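PDB 5FWH: ESSC from Geobacillus thermodenitrificans, which forms the N-terminal forkhead-associated part of an FtsK/SpoIIIE-type ATPase that belongs to the bacterial type VII secretion apparatus. Local coordinates for residues 90-102 with 183-195. Residues are numbered along the deposited sequence; the frame is centred on the assembly and turned at random.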
loop_
_atom_site.group_PDB
_atom_site.type_symbol
_atom_site.label_atom_id
_atom_site.label_comp_id
_atom_site.label_asym_id
_atom_site.label_seq_id
_atom_site.Cartn_x
_atom_site.Cartn_y
_atom_site.Cartn_z
ATOM N N GLY A 90 1.533 -1.190 11.096
ATOM C CA GLY A 90 1.848 -0.786 12.443
ATOM C C GLY A 90 0.995 0.421 12.786
ATOM O O GLY A 90 0.245 0.946 11.950
ATOM N N GLU A 91 1.104 0.846 14.035
ATOM C CA GLU A 91 0.136 1.771 14.572
ATOM C C GLU A 91 0.328 3.224 14.058
ATOM O O GLU A 91 -0.591 4.015 14.233
ATOM C CB GLU A 91 0.065 1.658 16.115
ATOM C CG GLU A 91 -0.673 0.376 16.557
ATOM C CD GLU A 91 -0.328 -0.132 17.969
ATOM O OE1 GLU A 91 -0.076 0.721 18.859
ATOM O OE2 GLU A 91 -0.314 -1.384 18.181
ATOM N N GLU A 92 1.448 3.538 13.373
ATOM C CA GLU A 92 1.807 4.899 13.074
ATOM C C GLU A 92 2.333 5.071 11.653
ATOM O O GLU A 92 3.110 4.277 11.153
ATOM C CB GLU A 92 2.850 5.375 14.061
ATOM C CG GLU A 92 3.147 6.880 13.983
ATOM C CD GLU A 92 4.238 7.355 14.964
ATOM O OE1 GLU A 92 4.682 6.598 15.858
ATOM O OE2 GLU A 92 4.666 8.510 14.833
ATOM N N GLN A 93 1.934 6.168 11.034
ATOM C CA GLN A 93 2.248 6.437 9.645
ATOM C C GLN A 93 2.379 7.906 9.448
ATOM O O GLN A 93 1.579 8.651 10.035
ATOM C CB GLN A 93 1.112 5.880 8.761
ATOM C CG GLN A 93 1.186 4.359 8.553
ATOM C CD GLN A 93 0.292 3.901 7.397
ATOM O OE1 GLN A 93 -0.933 3.864 7.539
ATOM N NE2 GLN A 93 0.894 3.569 6.242
ATOM N N ARG A 94 3.377 8.307 8.631
ATOM C CA ARG A 94 3.647 9.717 8.294
ATOM C C ARG A 94 3.642 10.113 6.809
ATOM O O ARG A 94 3.893 9.273 5.906
ATOM C CB ARG A 94 4.951 10.186 8.933
ATOM C CG ARG A 94 6.198 9.375 8.594
ATOM C CD ARG A 94 7.380 9.878 9.441
ATOM N NE ARG A 94 6.996 10.274 10.812
ATOM C CZ ARG A 94 7.207 9.591 11.950
ATOM N NH1 ARG A 94 7.859 8.428 11.987
ATOM N NH2 ARG A 94 6.747 10.095 13.089
ATOM N N LYS A 95 3.437 11.426 6.613
ATOM C CA LYS A 95 3.016 12.033 5.364
ATOM C C LYS A 95 3.961 13.153 4.969
ATOM O O LYS A 95 4.145 14.138 5.705
ATOM C CB LYS A 95 1.574 12.553 5.492
ATOM C CG LYS A 95 0.864 12.678 4.145
ATOM C CD LYS A 95 -0.628 12.955 4.237
ATOM C CE LYS A 95 -0.894 14.422 4.493
ATOM N NZ LYS A 95 -0.428 15.304 3.387
ATOM N N TYR A 96 4.562 12.995 3.796
ATOM C CA TYR A 96 5.506 13.917 3.255
ATOM C C TYR A 96 4.859 14.491 2.039
ATOM O O TYR A 96 4.224 13.750 1.320
ATOM C CB TYR A 96 6.713 13.139 2.765
ATOM C CG TYR A 96 7.464 12.443 3.811
ATOM C CD1 TYR A 96 7.093 11.196 4.218
ATOM C CD2 TYR A 96 8.569 13.062 4.408
ATOM C CE1 TYR A 96 7.769 10.568 5.213
ATOM C CE2 TYR A 96 9.263 12.437 5.391
ATOM C CZ TYR A 96 8.859 11.193 5.790
ATOM O OH TYR A 96 9.552 10.567 6.768
ATOM N N VAL A 97 5.091 15.743 1.738
ATOM C CA VAL A 97 4.564 16.308 0.500
ATOM C C VAL A 97 5.706 16.950 -0.189
ATOM O O VAL A 97 6.426 17.691 0.397
ATOM C CB VAL A 97 3.412 17.312 0.703
ATOM C CG1 VAL A 97 2.894 17.830 -0.643
ATOM C CG2 VAL A 97 2.292 16.621 1.461
ATOM N N TYR A 98 5.894 16.593 -1.443
ATOM C CA TYR A 98 6.951 17.143 -2.262
ATOM C C TYR A 98 6.406 17.995 -3.371
ATOM O O TYR A 98 5.400 17.624 -4.027
ATOM C CB TYR A 98 7.789 16.009 -2.891
ATOM C CG TYR A 98 8.358 15.086 -1.803
ATOM C CD1 TYR A 98 9.417 15.502 -0.953
ATOM C CD2 TYR A 98 7.788 13.856 -1.574
ATOM C CE1 TYR A 98 9.911 14.664 0.046
ATOM C CE2 TYR A 98 8.292 13.012 -0.596
ATOM C CZ TYR A 98 9.331 13.447 0.224
ATOM O OH TYR A 98 9.753 12.543 1.166
ATOM N N TYR A 99 7.134 19.068 -3.635
ATOM C CA TYR A 99 6.894 19.951 -4.769
ATOM C C TYR A 99 7.706 19.440 -5.958
ATOM O O TYR A 99 8.915 19.320 -5.871
ATOM C CB TYR A 99 7.229 21.417 -4.401
ATOM C CG TYR A 99 7.119 22.321 -5.570
ATOM C CD1 TYR A 99 5.882 22.647 -6.058
ATOM C CD2 TYR A 99 8.239 22.791 -6.230
ATOM C CE1 TYR A 99 5.733 23.439 -7.188
ATOM C CE2 TYR A 99 8.115 23.599 -7.365
ATOM C CZ TYR A 99 6.854 23.928 -7.826
ATOM O OH TYR A 99 6.673 24.718 -8.927
ATOM N N VAL A 100 7.020 19.101 -7.051
ATOM C CA VAL A 100 7.651 18.497 -8.203
ATOM C C VAL A 100 7.263 19.231 -9.495
ATOM O O VAL A 100 7.397 18.679 -10.572
ATOM C CB VAL A 100 7.327 16.987 -8.321
ATOM C CG1 VAL A 100 7.909 16.204 -7.150
ATOM C CG2 VAL A 100 5.819 16.743 -8.429
ATOM N N GLY A 101 6.805 20.476 -9.367
ATOM C CA GLY A 101 6.529 21.352 -10.489
ATOM C C GLY A 101 7.694 21.651 -11.436
ATOM O O GLY A 101 7.480 22.021 -12.590
ATOM N N GLN A 102 8.916 21.486 -10.971
ATOM C CA GLN A 102 10.062 21.617 -11.848
ATOM C C GLN A 102 10.671 20.288 -12.215
ATOM O O GLN A 102 11.805 20.276 -12.606
ATOM C CB GLN A 102 11.143 22.462 -11.170
ATOM C CG GLN A 102 10.621 23.721 -10.537
ATOM C CD GLN A 102 10.651 24.893 -11.474
ATOM O OE1 GLN A 102 11.324 25.887 -11.200
ATOM N NE2 GLN A 102 9.929 24.791 -12.583
ATOM N N GLU A 183 10.207 6.578 7.710
ATOM C CA GLU A 183 10.688 7.822 7.117
ATOM C C GLU A 183 11.086 7.553 5.619
ATOM O O GLU A 183 11.682 6.503 5.238
ATOM C CB GLU A 183 11.839 8.506 7.916
ATOM C CG GLU A 183 11.444 9.292 9.186
ATOM C CD GLU A 183 11.726 10.810 9.130
ATOM O OE1 GLU A 183 11.113 11.541 8.313
ATOM O OE2 GLU A 183 12.561 11.309 9.916
ATOM N N VAL A 184 10.672 8.477 4.772
ATOM C CA VAL A 184 10.933 8.391 3.366
ATOM C C VAL A 184 12.232 9.138 3.118
ATOM O O VAL A 184 12.438 10.198 3.668
ATOM C CB VAL A 184 9.807 9.085 2.612
ATOM C CG1 VAL A 184 10.119 9.166 1.145
ATOM C CG2 VAL A 184 8.536 8.283 2.830
ATOM N N VAL A 185 13.059 8.593 2.244
ATOM C CA VAL A 185 14.296 9.214 1.842
ATOM C C VAL A 185 14.129 9.706 0.441
ATOM O O VAL A 185 13.785 8.924 -0.461
ATOM C CB VAL A 185 15.438 8.209 1.900
ATOM C CG1 VAL A 185 16.776 8.888 1.538
ATOM C CG2 VAL A 185 15.488 7.597 3.299
ATOM N N SER A 186 14.317 11.021 0.292
ATOM C CA SER A 186 14.048 11.700 -0.953
ATOM C C SER A 186 15.028 12.803 -1.261
ATOM O O SER A 186 15.380 13.583 -0.412
ATOM C CB SER A 186 12.610 12.306 -0.960
ATOM O OG SER A 186 12.233 12.591 -2.326
ATOM N N SER A 187 15.380 12.931 -2.522
ATOM C CA SER A 187 16.095 14.123 -2.986
ATOM C C SER A 187 15.146 15.204 -3.479
ATOM O O SER A 187 15.602 16.161 -4.035
ATOM C CB SER A 187 17.048 13.719 -4.094
ATOM O OG SER A 187 16.314 13.237 -5.171
ATOM N N LEU A 188 13.833 15.053 -3.300
ATOM C CA LEU A 188 12.864 16.038 -3.811
ATOM C C LEU A 188 12.707 17.203 -2.844
ATOM O O LEU A 188 13.061 17.084 -1.697
ATOM C CB LEU A 188 11.498 15.393 -4.047
ATOM C CG LEU A 188 11.468 14.336 -5.176
ATOM C CD1 LEU A 188 10.239 13.462 -5.080
ATOM C CD2 LEU A 188 11.546 14.966 -6.545
ATOM N N THR A 189 12.117 18.299 -3.317
ATOM C CA THR A 189 11.744 19.463 -2.470
ATOM C C THR A 189 10.558 19.270 -1.525
ATOM O O THR A 189 9.395 19.323 -1.954
ATOM C CB THR A 189 11.284 20.682 -3.313
ATOM O OG1 THR A 189 12.119 20.879 -4.441
ATOM C CG2 THR A 189 11.240 21.977 -2.451
ATOM N N GLU A 190 10.823 19.173 -0.229
ATOM C CA GLU A 190 9.742 19.148 0.732
ATOM C C GLU A 190 9.015 20.498 0.744
ATOM O O GLU A 190 9.644 21.503 0.682
ATOM C CB GLU A 190 10.236 18.782 2.132
ATOM C CG GLU A 190 9.769 17.417 2.633
ATOM C CD GLU A 190 10.700 16.841 3.707
ATOM O OE1 GLU A 190 11.407 17.649 4.372
ATOM O OE2 GLU A 190 10.748 15.593 3.871
ATOM N N THR A 191 7.687 20.484 0.759
ATOM C CA THR A 191 6.882 21.711 0.884
ATOM C C THR A 191 6.414 21.990 2.310
ATOM O O THR A 191 5.726 23.016 2.538
ATOM C CB THR A 191 5.611 21.642 0.018
ATOM O OG1 THR A 191 4.592 20.886 0.694
ATOM C CG2 THR A 191 5.909 21.004 -1.292
HETATM N N MSE A 192 6.804 21.086 3.225
HETATM C CA MSE A 192 6.311 20.971 4.596
HETATM C C MSE A 192 7.277 20.218 5.459
HETATM O O MSE A 192 7.968 19.339 4.942
HETATM C CB MSE A 192 5.193 19.934 4.582
HETATM C CG MSE A 192 4.020 20.383 5.413
HETATM SE SE MSE A 192 3.026 21.450 4.105
HETATM C CE MSE A 192 1.940 19.996 3.303
ATOM N N PRO A 193 7.290 20.470 6.777
ATOM C CA PRO A 193 7.744 19.423 7.712
ATOM C C PRO A 193 6.861 18.150 7.601
ATOM O O PRO A 193 5.657 18.261 7.399
ATOM C CB PRO A 193 7.549 20.070 9.096
ATOM C CG PRO A 193 7.656 21.520 8.851
ATOM C CD PRO A 193 7.194 21.783 7.444
ATOM N N PRO A 194 7.443 16.952 7.734
ATOM C CA PRO A 194 6.616 15.739 7.596
ATOM C C PRO A 194 5.504 15.585 8.658
ATOM O O PRO A 194 5.729 15.942 9.807
ATOM C CB PRO A 194 7.641 14.613 7.729
ATOM C CG PRO A 194 8.930 15.228 7.277
ATOM C CD PRO A 194 8.881 16.630 7.761
ATOM N N LEU A 195 4.327 15.084 8.266
ATOM C CA LEU A 195 3.217 14.836 9.208
ATOM C C LEU A 195 2.384 13.603 8.800
ATOM O O LEU A 195 1.303 13.334 9.328
ATOM C CB LEU A 195 2.349 16.090 9.359
ATOM C CG LEU A 195 1.554 16.723 8.182
ATOM C CD1 LEU A 195 2.391 17.046 6.933
ATOM C CD2 LEU A 195 0.318 15.902 7.796
HETATM O O HOH W 1 11.945 12.916 2.474
#
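The hydroxyl of Y96 is gripped twice: Y96 OH accepts from V184 N (3.1 Å, 151° at the hydrogen) and donates to E183 OE1, near the ring plane, though that separation is modelled doubtfully short. Tyrosine suits the place, pairing a hydroxyl that donates and accepts with a ring face for the V184 methine, whose CB makes a CH-pi contact 3.9 Å from the Y96 centroid. P194 CG meets Y96 CE2 obliquely at 3.4 Å. With an alanine in place of Y96, the E183 carboxylate and V184 amide would probably lose their shared partner, opening a gap beside V184 and P194. Y98 OH donates to a water O at 2.6 Å, which in turn donates to V184 O and E190 OE2. With CG beside the backbone N (chi1 -57°), the Y98 ring lies along L188 (Y98 CD1 to L188 CB 3.7 Å) and S186, whose OG accepts from L188 N in an ST turn and also bonds D115 O. Backbone bonds link L195 N to K95 O (2.7 Å, 166°), Y99 N to T189 O (2.8 Å) and T191 N to V97 O (3.1 Å). Weakly bonded strand 189-190 thus edges 94-99, opposite 175-180, while 185-186 joins the sheet of 116-117: the tail reaches both sheets of the FHA beta-sandwich.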